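Local coordinates for alpha-L-arabinosidase (Xanthomonas axonopodis pv. citri, PDB 6D25), which probably removes alpha-L-arabinofuranosyl side groups from arabinoxylans, including those on internal di-substituted xylose units, as a retaining GH51 hydrolase that assembles as a trimer, at residues G50-H55 with N370-V375; I89-I94 with L146-Y151. All blocks are in the same frame, centred on the assembly; numbering follows the deposited sequence.

Contact 1 of 2, residues G50-H55 with N370-V375; sequences GQFAEH and NIAQMV. With GOL (glycerol), chain G.
The F52 ring carries the Q373 side chain over one face: CG of Q373 stands 4.1 Å from the ring centroid, 29° off the normal, a CH-pi contact, its amide continuing toward the rim. At the ring's edge lies the carbonyl oxygen of I371. Beyond the ring, the planes of the Q373 amide and the E54 carboxylate are 16° apart. NE2 of Q373 donates to the anti lone pair of E54 OE1 (3.0 Å), and OE1 of Q373 accepts E54 N (3.1 Å), the donor standing well out of the carbonyl plane. Donor and acceptor ends of the amide are thus both engaged by E54, which fixes its rotation, and water 2 also donates to OE1 of Q373. The extended chain of E54, with CG anti to the backbone N (chi1 -176°), brings its carboxylate to a glycerol that probably came from the crystallisation liquor; glycerol O1 donates to E54 OE1 (2.6 Å), while Q373 NE2 also donates to glycerol O3. Nearer the start of both segments, N370 ND2 reaches Q51 O at 2.8 Å, and water 1 joins Q51 OE1, F52 N and I371 O. G50 and N370 form a single backbone bridge, I371 N donating to G50 O (3.2 Å). That bridge lies where strand 51-52 meets strand 366-371, the first and last of eight parallel strands, consistent with closure of the GH51 (beta/alpha)8 barrel. Strands 93-96 and 319-325 flank the pair, helix 393-400 packs on Q51 and I371, and E324 and Y268 also bind the glycerol.

Contact 2 of 2, residues I89-I94 with L146-Y151; sequences IAVPNI and LGTQAY
Strands 93-96 and 149-154 run parallel here, N93 bridged to Q149 and I94 to A150, through a ladder in which Q149 N donates to P92 O (3.1 Å), I94 N to Q149 O (3.1 Å) and Y151 N to I94 O (3.0 Å). Ahead of the ladder, T148 adds a side-chain bond: OG1, anti to its own backbone N (chi1 -161°), donates to V91 O at 2.7 Å, approaching from well above that carbonyl plane. Water 3 donates to the same V91 oxygen and to L146 O, so the carbonyl of V91 receives two bonds just before the strand begins.

The methyl of T148 turns instead toward I94, whose CD1 it meets through CG2; I94 CD1 also lies 3.8 Å from L146 CD1, and both neighbours cross the isoleucine chain at about a right angle. N93 and Q149 project from the other face of the sheet, their CB atoms 4.0 Å apart. At its far end the N93 side chain sets OD1 at the edge of the Y151 ring, in the ring plane, with N93 OD1 3.7 Å from Y151 CD2; that oxygen's hydrogen bond comes from N370 ND2, while Q149 OE1 is bonded to Y196 OH.

G147 has positive phi and closes helix 136-146 with a Schellman motif, turning the chain directly into strand 149-154. This is a helix-to-strand junction of the barrel. I94 packs on F139 and F142 of that helix, L146 leans on V83 and L86 of helix 80-88, and strand 51-52 bonds to N93 along the other edge of strand 93-96.

How the contacts relate
Both contacts are buried and belong to one parallel sheet, but they join different pairs of strands. Contact 1 links the first strand to the last, with a single backbone bridge, and relies on side-chain amides, a carboxylate and waters; contact 2 links the second strand to the third by a regular ladder, with apolar packing on its helix-facing side. Their centres are 11 Å apart, and they touch directly: N93 is the residue that joins the two, and Q51 CG packs 3.7 Å from V91 CG1. Contact 1 continues to a glycerol-occupied pocket, whereas contact 2 includes partly exposed residues at the helix-to-strand turn.

Contact 1 of 2, residues G50-H55 with N370-V375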
# COMPACT_ATOMS: atom_id res chain seq x y z
N GLY A 50 -26.52 16.47 8.04
CA GLY A 50 -25.09 16.66 8.26
C GLY A 50 -24.51 17.78 7.42
O GLY A 50 -25.03 18.15 6.32
N GLN A 51 -23.43 18.35 7.97
CA GLN A 51 -22.65 19.39 7.32
C GLN A 51 -21.25 18.81 7.01
O GLN A 51 -20.88 17.73 7.46
CB GLN A 51 -22.56 20.62 8.22
CG GLN A 51 -23.90 21.22 8.63
CD GLN A 51 -24.58 22.01 7.52
OE1 GLN A 51 -23.96 22.41 6.53
NE2 GLN A 51 -25.87 22.25 7.69
N PHE A 52 -20.51 19.57 6.22
CA PHE A 52 -19.26 19.13 5.66
C PHE A 52 -18.34 20.34 5.52
O PHE A 52 -18.63 21.25 4.75
CB PHE A 52 -19.56 18.44 4.32
CG PHE A 52 -18.38 18.08 3.45
CD1 PHE A 52 -17.13 17.80 4.00
CD2 PHE A 52 -18.54 18.01 2.08
CE1 PHE A 52 -16.06 17.50 3.17
CE2 PHE A 52 -17.46 17.72 1.26
CZ PHE A 52 -16.23 17.46 1.81
N ALA A 53 -17.24 20.34 6.29
CA ALA A 53 -16.33 21.46 6.33
C ALA A 53 -14.92 21.02 5.93
O ALA A 53 -14.08 20.68 6.81
CB ALA A 53 -16.34 22.06 7.70
N GLU A 54 -14.62 21.05 4.62
CA GLU A 54 -13.31 20.74 4.12
C GLU A 54 -12.40 21.93 4.34
O GLU A 54 -12.85 23.09 4.33
CB GLU A 54 -13.38 20.41 2.62
CG GLU A 54 -12.06 19.97 1.98
CD GLU A 54 -12.20 19.33 0.61
OE1 GLU A 54 -13.34 19.34 0.06
OE2 GLU A 54 -11.18 18.81 0.06
N HIS A 55 -11.08 21.65 4.42
CA HIS A 55 -10.09 22.72 4.35
C HIS A 55 -10.01 23.19 2.91
O HIS A 55 -9.29 22.58 2.10
CB HIS A 55 -8.74 22.25 4.88
CG HIS A 55 -8.68 22.20 6.36
ND1 HIS A 55 -7.76 22.89 7.05
CD2 HIS A 55 -9.51 21.63 7.26
CE1 HIS A 55 -7.98 22.71 8.35
NE2 HIS A 55 -9.05 21.95 8.51
N ASN A 370 -24.58 14.66 4.03
CA ASN A 370 -23.79 15.85 4.32
C ASN A 370 -23.76 16.74 3.07
O ASN A 370 -23.23 16.36 2.01
CB ASN A 370 -22.37 15.55 4.77
CG ASN A 370 -22.29 14.63 5.97
OD1 ASN A 370 -22.48 13.43 5.82
ND2 ASN A 370 -22.01 15.19 7.15
N ILE A 371 -24.31 17.95 3.19
CA ILE A 371 -24.31 18.89 2.08
C ILE A 371 -22.91 19.50 1.94
O ILE A 371 -22.24 19.80 2.96
CB ILE A 371 -25.40 19.97 2.28
CG1 ILE A 371 -25.69 20.70 0.98
CG2 ILE A 371 -25.04 20.93 3.40
CD1 ILE A 371 -26.81 21.70 0.99
N ALA A 372 -22.51 19.75 0.70
CA ALA A 372 -21.24 20.38 0.40
C ALA A 372 -21.43 21.88 0.14
O ALA A 372 -22.12 22.22 -0.83
CB ALA A 372 -20.63 19.74 -0.82
N GLN A 373 -20.85 22.79 0.92
CA GLN A 373 -20.13 22.60 2.17
C GLN A 373 -20.66 23.66 3.15
O GLN A 373 -21.63 24.34 2.81
CB GLN A 373 -18.62 22.75 1.95
CG GLN A 373 -18.01 21.58 1.18
CD GLN A 373 -16.51 21.55 1.18
OE1 GLN A 373 -15.88 22.18 2.05
NE2 GLN A 373 -15.94 20.81 0.23
N MET A 374 -20.08 23.81 4.33
CA MET A 374 -20.79 24.41 5.43
C MET A 374 -20.73 25.95 5.35
O MET A 374 -21.79 26.59 5.49
CB MET A 374 -20.23 23.91 6.77
CG MET A 374 -21.10 24.27 7.96
SD MET A 374 -20.50 23.50 9.49
CE MET A 374 -19.01 24.44 9.79
N VAL A 375 -19.53 26.54 5.21
CA VAL A 375 -19.37 27.98 5.19
C VAL A 375 -18.51 28.38 3.98
O VAL A 375 -17.49 27.75 3.75
CB VAL A 375 -18.73 28.49 6.49
CG1 VAL A 375 -18.69 30.02 6.54
CG2 VAL A 375 -19.42 27.95 7.72
C1 GOL G . -14.43 17.16 -2.27
O1 GOL G . -13.14 17.70 -1.91
C2 GOL G . -15.05 17.93 -3.47
O2 GOL G . -16.09 17.10 -4.02
C3 GOL G . -15.61 19.29 -3.03
O3 GOL G . -16.71 19.24 -2.07
O HOH W 1 -22.03 21.57 4.93
O HOH W 2 -15.36 24.17 3.82

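Contact 2 of 2, residues I89-I94 with L146-Y151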
# COMPACT_ATOMS: atom_id res chain seq x y z
N ILE A 89 -29.64 25.80 14.07
CA ILE A 89 -30.25 24.76 13.19
C ILE A 89 -29.92 23.34 13.69
O ILE A 89 -30.25 22.36 12.99
CB ILE A 89 -29.87 24.97 11.71
CG1 ILE A 89 -28.37 24.96 11.48
CG2 ILE A 89 -30.51 26.22 11.17
CD1 ILE A 89 -27.96 24.79 10.02
N ALA A 90 -29.33 23.23 14.88
CA ALA A 90 -29.04 21.94 15.53
C ALA A 90 -28.27 21.00 14.57
O ALA A 90 -28.69 19.89 14.26
CB ALA A 90 -30.32 21.30 16.05
N VAL A 91 -27.12 21.45 14.12
CA VAL A 91 -26.26 20.63 13.27
C VAL A 91 -26.04 19.28 13.95
O VAL A 91 -25.58 19.23 15.07
CB VAL A 91 -24.94 21.34 12.97
CG1 VAL A 91 -24.00 20.42 12.21
CG2 VAL A 91 -25.14 22.64 12.20
N PRO A 92 -26.29 18.17 13.24
CA PRO A 92 -26.19 16.84 13.87
C PRO A 92 -24.77 16.23 13.83
O PRO A 92 -24.34 15.52 14.76
CB PRO A 92 -27.14 15.97 13.03
CG PRO A 92 -27.04 16.58 11.65
CD PRO A 92 -26.94 18.07 11.93
N ASN A 93 -24.05 16.51 12.76
CA ASN A 93 -22.63 16.09 12.61
C ASN A 93 -21.97 17.00 11.58
O ASN A 93 -22.67 17.61 10.74
CB ASN A 93 -22.49 14.61 12.24
CG ASN A 93 -22.71 14.32 10.77
OD1 ASN A 93 -21.83 14.61 9.93
ND2 ASN A 93 -23.82 13.69 10.45
N ILE A 94 -20.65 17.11 11.69
CA ILE A 94 -19.83 17.76 10.69
C ILE A 94 -18.73 16.79 10.25
O ILE A 94 -17.98 16.28 11.11
CB ILE A 94 -19.18 19.06 11.22
CG1 ILE A 94 -20.22 20.05 11.74
CG2 ILE A 94 -18.30 19.67 10.12
CD1 ILE A 94 -19.61 21.26 12.44
N LEU A 146 -20.62 23.26 19.65
CA LEU A 146 -21.89 23.23 18.94
C LEU A 146 -22.84 22.18 19.53
O LEU A 146 -24.00 22.20 19.16
CB LEU A 146 -21.70 22.87 17.47
CG LEU A 146 -20.97 23.90 16.58
CD1 LEU A 146 -21.03 23.50 15.12
CD2 LEU A 146 -21.49 25.28 16.72
N GLY A 147 -22.34 21.21 20.30
CA GLY A 147 -23.14 20.06 20.71
C GLY A 147 -23.39 19.11 19.55
O GLY A 147 -24.41 18.42 19.55
N THR A 148 -22.48 19.03 18.58
CA THR A 148 -22.64 18.19 17.37
C THR A 148 -21.67 17.00 17.41
O THR A 148 -20.74 16.95 18.25
CB THR A 148 -22.46 19.02 16.09
OG1 THR A 148 -23.06 18.30 15.01
CG2 THR A 148 -21.01 19.31 15.75
N GLN A 149 -21.89 16.04 16.52
CA GLN A 149 -21.03 14.85 16.43
C GLN A 149 -19.92 15.09 15.40
O GLN A 149 -20.14 15.72 14.37
CB GLN A 149 -21.86 13.62 16.07
CG GLN A 149 -22.77 13.16 17.21
CD GLN A 149 -23.53 11.90 16.81
OE1 GLN A 149 -24.05 11.79 15.70
NE2 GLN A 149 -23.51 10.90 17.66
N ALA A 150 -18.75 14.51 15.66
CA ALA A 150 -17.62 14.55 14.74
C ALA A 150 -17.73 13.37 13.77
O ALA A 150 -17.89 12.21 14.20
CB ALA A 150 -16.33 14.45 15.52
N TYR A 151 -17.61 13.65 12.48
CA TYR A 151 -17.45 12.67 11.45
C TYR A 151 -16.05 12.90 10.85
O TYR A 151 -15.84 13.83 10.07
CB TYR A 151 -18.61 12.81 10.47
CG TYR A 151 -18.58 11.95 9.22
CD1 TYR A 151 -17.59 11.01 8.98
CD2 TYR A 151 -19.61 12.07 8.30
CE1 TYR A 151 -17.63 10.24 7.83
CE2 TYR A 151 -19.65 11.30 7.14
CZ TYR A 151 -18.65 10.38 6.90
OH TYR A 151 -18.67 9.64 5.76
O HOH W 3 -25.97 21.43 16.97